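Local coordinates for protein alpha-glucosidase (Pseudoalteromonas sp. K8, PDB 5HQA) that hydrolyses alpha-glucosides as a chloride-activated, calcium-containing glycoside hydrolase of family 97, at residues G95-R100 and R111-Q117; Q18-Y23 and N35-G39. One frame throughout, in Å; residues are numbered along the deposited sequence. Where two conformers were deposited one is given.

Contact 1 (G95-R100 and R111-Q117); sequences GTYSVR and RYEVPKQ. With FMT (formic acid), chain I.
R100 and E113 meet across two antiparallel strands through a two-pronged salt bridge. R100 NE donates to E113 OE2 at 2.7 Å, nearly straight at 173°. R100 NH2 donates to E113 OE1 at 3.0 Å, on the syn lone pair of that oxygen. Both acceptors lie close to the guanidinium plane, which is turned 30° from the carboxylate. R111, paired with R100 in the backbone and on the same face as E113, sends NE and NH2 to E113 OE2 alone; R111 NE arrives on the anti side of E113 OE2, at 2.8 Å. OE2 therefore takes three donors. The bend of R100 at chi3 (-56°) swings its guanidinium toward E113. R100 NH1 is satisfied by E82, and R100 NH2 also reaches a formate, probably from the crystallisation liquor.

The backbones pair regularly, with two bonds each between S98 and E113 and between R100 and R111. Beyond V114 the second strand ends, and Q117 takes over the pairing with its side-chain amide. Q117 OE1 accepts from T96 N at 3.0 Å, and Q117 NE2 donates to T96 O at 2.8 Å. That same NE2 also donates to P115 O, so both amide hydrogens are used. S98 OG bonds to T86 OG1 of the neighbouring strand, and T96 OG1, in one of two conformers, to F87 O.

On the face of V99 and Y112 the contacts are apolar. V99 CG2 and the neighbouring Y97 CE2 each lie 3.8 Å from Y112 CD2, while Y112 OH bonds to T130.

The chemistry implies a carboxylate shared by two arginines, whose R100 NE and R111 NH2 are 4.4 Å apart. It probably stays ionised and offsets much of their charge.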
loop_
_atom_site.group_PDB
_atom_site.type_symbol
_atom_site.label_atom_id
_atom_site.label_comp_id
_atom_site.label_asym_id
_atom_site.label_seq_id
_atom_site.Cartn_x
_atom_site.Cartn_y
_atom_site.Cartn_z
ATOM N N GLY A 95 23.915 -21.218 21.381
ATOM C CA GLY A 95 22.545 -21.186 20.922
ATOM C C GLY A 95 22.447 -21.709 19.510
ATOM O O GLY A 95 23.436 -22.140 18.904
ATOM N N THR A 96 21.225 -21.682 18.997
ATOM C CA THR A 96 21.002 -22.120 17.634
ATOM C C THR A 96 19.835 -21.344 17.055
ATOM O O THR A 96 18.910 -20.944 17.770
ATOM C CB THR A 96 20.750 -23.633 17.557
ATOM O OG1 THR A 96 20.641 -24.033 16.185
ATOM C CG2 THR A 96 19.472 -24.011 18.296
ATOM N N TYR A 97 19.911 -21.100 15.753
ATOM C CA TYR A 97 18.805 -20.512 15.023
ATOM C C TYR A 97 18.954 -20.916 13.571
ATOM O O TYR A 97 20.025 -21.346 13.135
ATOM C CB TYR A 97 18.737 -18.988 15.176
ATOM C CG TYR A 97 19.828 -18.200 14.486
ATOM C CD1 TYR A 97 21.003 -17.874 15.154
ATOM C CD2 TYR A 97 19.659 -17.737 13.179
ATOM C CE1 TYR A 97 21.998 -17.121 14.532
ATOM C CE2 TYR A 97 20.644 -16.993 12.551
ATOM C CZ TYR A 97 21.809 -16.686 13.232
ATOM O OH TYR A 97 22.780 -15.942 12.610
ATOM N N SER A 98 17.858 -20.800 12.839
ATOM C CA SER A 98 17.859 -21.096 11.422
ATOM C C SER A 98 17.393 -19.876 10.651
ATOM O O SER A 98 16.689 -19.015 11.184
ATOM C CB SER A 98 16.966 -22.302 11.107
ATOM O OG SER A 98 17.473 -23.471 11.740
ATOM N N VAL A 99 17.811 -19.791 9.395
ATOM C CA VAL A 99 17.286 -18.798 8.470
ATOM C C VAL A 99 16.740 -19.549 7.265
ATOM O O VAL A 99 17.426 -20.410 6.699
ATOM C CB VAL A 99 18.352 -17.769 8.058
ATOM C CG1 VAL A 99 17.727 -16.704 7.180
ATOM C CG2 VAL A 99 18.930 -17.092 9.291
ATOM N N ARG A 100 15.498 -19.252 6.901
ATOM C CA ARG A 100 14.846 -19.872 5.756
ATOM C C ARG A 100 14.891 -18.872 4.612
ATOM O O ARG A 100 14.451 -17.733 4.776
ATOM C CB ARG A 100 13.403 -20.250 6.092
ATOM C CG ARG A 100 12.660 -21.000 4.982
ATOM C CD ARG A 100 11.227 -21.359 5.418
ATOM N NE ARG A 100 11.242 -22.125 6.663
ATOM C CZ ARG A 100 11.314 -23.452 6.743
ATOM N NH1 ARG A 100 11.355 -24.210 5.646
ATOM N NH2 ARG A 100 11.343 -24.025 7.937
ATOM N N ARG A 111 13.717 -15.309 6.441
ATOM C CA ARG A 111 13.304 -15.014 7.806
ATOM C C ARG A 111 14.089 -15.895 8.756
ATOM O O ARG A 111 14.594 -16.957 8.385
ATOM C CB ARG A 111 11.799 -15.221 8.016
ATOM C CG ARG A 111 11.397 -16.685 8.080
ATOM C CD ARG A 111 9.933 -16.829 8.434
ATOM N NE ARG A 111 9.563 -18.233 8.580
ATOM C CZ ARG A 111 8.310 -18.661 8.662
ATOM N NH1 ARG A 111 7.302 -17.797 8.612
ATOM N NH2 ARG A 111 8.064 -19.957 8.791
ATOM N N TYR A 112 14.213 -15.422 9.991
ATOM C CA TYR A 112 14.840 -16.201 11.045
ATOM C C TYR A 112 13.797 -17.076 11.708
ATOM O O TYR A 112 12.648 -16.661 11.890
ATOM C CB TYR A 112 15.446 -15.300 12.108
ATOM C CG TYR A 112 16.504 -14.321 11.664
ATOM C CD1 TYR A 112 16.166 -13.133 11.014
ATOM C CD2 TYR A 112 17.847 -14.550 11.963
ATOM C CE1 TYR A 112 17.146 -12.207 10.654
ATOM C CE2 TYR A 112 18.824 -13.643 11.604
ATOM C CZ TYR A 112 18.470 -12.470 10.959
ATOM O OH TYR A 112 19.461 -11.574 10.624
ATOM N N GLU A 113 14.206 -18.278 12.091
ATOM C CA GLU A 113 13.373 -19.175 12.881
ATOM C C GLU A 113 14.211 -19.607 14.073
ATOM O O GLU A 113 15.172 -20.367 13.922
ATOM C CB GLU A 113 12.884 -20.361 12.042
ATOM C CG GLU A 113 11.995 -19.887 10.889
ATOM C CD GLU A 113 11.583 -20.987 9.922
ATOM O OE1 GLU A 113 11.896 -22.173 10.177
ATOM O OE2 GLU A 113 10.942 -20.651 8.893
ATOM N N VAL A 114 13.885 -19.070 15.244
ATOM C CA VAL A 114 14.629 -19.338 16.469
ATOM C C VAL A 114 13.849 -20.384 17.260
ATOM O O VAL A 114 12.737 -20.090 17.724
ATOM C CB VAL A 114 14.846 -18.066 17.296
ATOM C CG1 VAL A 114 15.657 -18.400 18.544
ATOM C CG2 VAL A 114 15.563 -17.031 16.460
ATOM N N PRO A 115 14.382 -21.582 17.443
ATOM C CA PRO A 115 13.618 -22.658 18.075
ATOM C C PRO A 115 13.684 -22.580 19.593
ATOM O O PRO A 115 14.504 -21.875 20.178
ATOM C CB PRO A 115 14.340 -23.908 17.575
ATOM C CG PRO A 115 15.787 -23.464 17.558
ATOM C CD PRO A 115 15.736 -22.021 17.057
ATOM N N LYS A 116 12.813 -23.364 20.225
ATOM C CA LYS A 116 12.890 -23.567 21.665
ATOM C C LYS A 116 14.282 -24.052 22.054
ATOM O O LYS A 116 14.836 -24.958 21.422
ATOM C CB LYS A 116 11.829 -24.583 22.100
ATOM C CG LYS A 116 11.833 -24.902 23.588
ATOM C CD LYS A 116 10.795 -25.965 23.909
ATOM C CE LYS A 116 10.807 -26.323 25.380
ATOM N NZ LYS A 116 9.889 -27.467 25.641
ATOM N N GLN A 117 14.854 -23.429 23.085
ATOM C CA GLN A 117 16.171 -23.823 23.567
ATOM C C GLN A 117 16.365 -23.302 24.980
ATOM O O GLN A 117 15.763 -22.304 25.383
ATOM C CB GLN A 117 17.284 -23.300 22.659
ATOM C CG GLN A 117 17.274 -21.805 22.475
ATOM C CD GLN A 117 18.087 -21.402 21.270
ATOM O OE1 GLN A 117 19.313 -21.325 21.333
ATOM N NE2 GLN A 117 17.409 -21.167 20.151
HETATM C C FMT I . 12.567 -27.483 6.659
HETATM O O1 FMT I . 13.002 -26.850 7.622
HETATM O O2 FMT I . 11.365 -27.598 6.397
#

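Contact 2 (Q18-Y23 and N35-G39)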
loop_
_atom_site.group_PDB
_atom_site.type_symbol
_atom_site.label_atom_id
_atom_site.label_comp_id
_atom_site.label_asym_id
_atom_site.label_seq_id
_atom_site.Cartn_x
_atom_site.Cartn_y
_atom_site.Cartn_z
ATOM N N GLN A 18 32.556 -15.142 7.755
ATOM C CA GLN A 18 32.664 -13.803 8.313
ATOM C C GLN A 18 32.474 -13.866 9.829
ATOM O O GLN A 18 32.201 -14.925 10.407
ATOM C CB GLN A 18 31.639 -12.868 7.661
ATOM C CG GLN A 18 31.566 -12.985 6.138
ATOM C CD GLN A 18 32.914 -12.751 5.466
ATOM O OE1 GLN A 18 33.589 -11.750 5.732
ATOM N NE2 GLN A 18 33.319 -13.678 4.597
ATOM N N SER A 19 32.619 -12.706 10.483
ATOM C CA SER A 19 32.483 -12.669 11.935
ATOM C C SER A 19 31.155 -13.275 12.359
ATOM O O SER A 19 31.098 -14.086 13.294
ATOM C CB SER A 19 32.621 -11.234 12.448
ATOM O OG SER A 19 31.889 -10.326 11.645
ATOM N N THR A 20 30.080 -12.912 11.668
ATOM C CA THR A 20 28.774 -13.506 11.874
ATOM C C THR A 20 28.398 -14.373 10.677
ATOM O O THR A 20 29.085 -14.383 9.647
ATOM C CB THR A 20 27.682 -12.426 12.121
ATOM O OG1 THR A 20 27.292 -11.775 10.904
ATOM C CG2 THR A 20 28.135 -11.363 13.141
ATOM N N PRO A 21 27.345 -15.170 10.811
ATOM C CA PRO A 21 26.634 -15.654 9.629
ATOM C C PRO A 21 26.344 -14.495 8.681
ATOM O O PRO A 21 26.155 -13.355 9.106
ATOM C CB PRO A 21 25.344 -16.223 10.219
ATOM C CG PRO A 21 25.759 -16.708 11.571
ATOM C CD PRO A 21 26.887 -15.834 12.045
ATOM N N SER A 22 26.315 -14.781 7.384
ATOM C CA SER A 22 26.099 -13.715 6.418
ATOM C C SER A 22 25.547 -14.317 5.134
ATOM O O SER A 22 25.596 -15.532 4.924
ATOM C CB SER A 22 27.402 -12.938 6.147
ATOM O OG SER A 22 28.378 -13.789 5.559
ATOM N N TYR A 23 25.012 -13.448 4.277
ATOM C CA TYR A 23 24.549 -13.873 2.966
ATOM C C TYR A 23 24.984 -12.836 1.937
ATOM O O TYR A 23 25.274 -11.683 2.268
ATOM C CB TYR A 23 23.017 -14.071 2.932
ATOM C CG TYR A 23 22.269 -12.763 2.921
ATOM C CD1 TYR A 23 22.070 -12.047 4.097
ATOM C CD2 TYR A 23 21.797 -12.224 1.731
ATOM C CE1 TYR A 23 21.410 -10.825 4.087
ATOM C CE2 TYR A 23 21.140 -11.009 1.711
ATOM C CZ TYR A 23 20.947 -10.317 2.888
ATOM O OH TYR A 23 20.297 -9.109 2.855
ATOM N N ASN A 35 28.452 -9.407 1.094
ATOM C CA ASN A 35 28.336 -10.042 2.407
ATOM C C ASN A 35 27.532 -9.168 3.358
ATOM O O ASN A 35 27.901 -8.020 3.624
ATOM C CB ASN A 35 29.720 -10.293 3.013
ATOM C CG ASN A 35 30.528 -11.295 2.237
ATOM O OD1 ASN A 35 29.992 -12.263 1.697
ATOM N ND2 ASN A 35 31.837 -11.068 2.178
ATOM N N SER A 36 26.435 -9.720 3.873
ATOM C CA SER A 36 25.491 -8.991 4.710
ATOM C C SER A 36 25.234 -9.794 5.975
ATOM O O SER A 36 24.892 -10.976 5.893
ATOM C CB SER A 36 24.180 -8.754 3.955
ATOM O OG SER A 36 24.400 -7.993 2.778
ATOM N N ALA A 37 25.378 -9.150 7.136
ATOM C CA ALA A 37 25.332 -9.836 8.422
ATOM C C ALA A 37 23.918 -10.318 8.770
ATOM O O ALA A 37 22.910 -9.802 8.277
ATOM C CB ALA A 37 25.845 -8.915 9.532
ATOM N N LEU A 38 23.867 -11.320 9.659
ATOM C CA LEU A 38 22.643 -11.879 10.218
ATOM C C LEU A 38 22.808 -12.015 11.726
ATOM O O LEU A 38 23.910 -12.301 12.204
ATOM C CB LEU A 38 22.344 -13.262 9.626
ATOM C CG LEU A 38 22.209 -13.297 8.104
ATOM C CD1 LEU A 38 22.268 -14.733 7.600
ATOM C CD2 LEU A 38 20.920 -12.626 7.673
ATOM N N GLY A 39 21.725 -11.821 12.479
ATOM C CA GLY A 39 21.772 -12.076 13.909
ATOM C C GLY A 39 20.897 -11.127 14.714
ATOM O O GLY A 39 20.093 -10.376 14.164
HETATM O O HOH W 1 28.333 -13.535 2.892
#
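S36 CB sits over one face of the Y23 ring, 3.9 Å from its centroid, in a CH-pi contact. Y23 has CG between its backbone N and carbonyl carbon (chi1 74°), which turns the ring back over the partner strand. L38 crosses the Y23 side chain at about a right angle, and L38 CD2 approaches Y23 CD1 at 3.8 Å. The phenol is fixed further off, where OH bonds to E131 O. S36 OG turns to N34 O and A133 N. Replacing Y23 by alanine is likely to leave S36 CB and L38 CD2 without their aromatic neighbour and E131 O without this phenol partner.

Two backbone bonds join Y23 and S36: Y23 N to S36 O at 3.0 Å and S36 N to Y23 O at 2.8 Å. A weak bond from L38 N to P21 O follows. In one of two conformers, T20 OG1 donates to P21 O at 2.6 Å and lies 3.5 Å from A37 CB. S22 OG reaches a water; the link from that water to N35 OD1 is doubtfully short. The Q18 chain, bent at chi2 (-56°), lays its amide over that of N35, the planes 19° apart.

Strands 22-27 and 30-42 form a beta hairpin, here at the end away from its turn. The hairpin belongs to an antiparallel sheet in the N-terminal region of the enzyme, assigned to the galactose mutarotase-like clan.

How the contacts relate
Contact 2 comes first along the chain and closes before contact 1 opens. Each joins the two strands of a beta hairpin, 22-27 with 30-42 and 95-104 with 107-114. The hairpins belong to two different antiparallel beta sheets, and the contact centres are about 15 Å apart. Y97 and Y112 of contact 1 reach toward contact 2. Y112 OH, which also bonds to T130, lies 2.9 Å from G39 N, a probable hydrogen bond. Y97 OH packs against P21, its nearest atom P21 CG at 3.2 Å. Both contacts thus help join the two layers of strands in the N-terminal part of the enzyme, away from the calcium, magnesium and sugar sites.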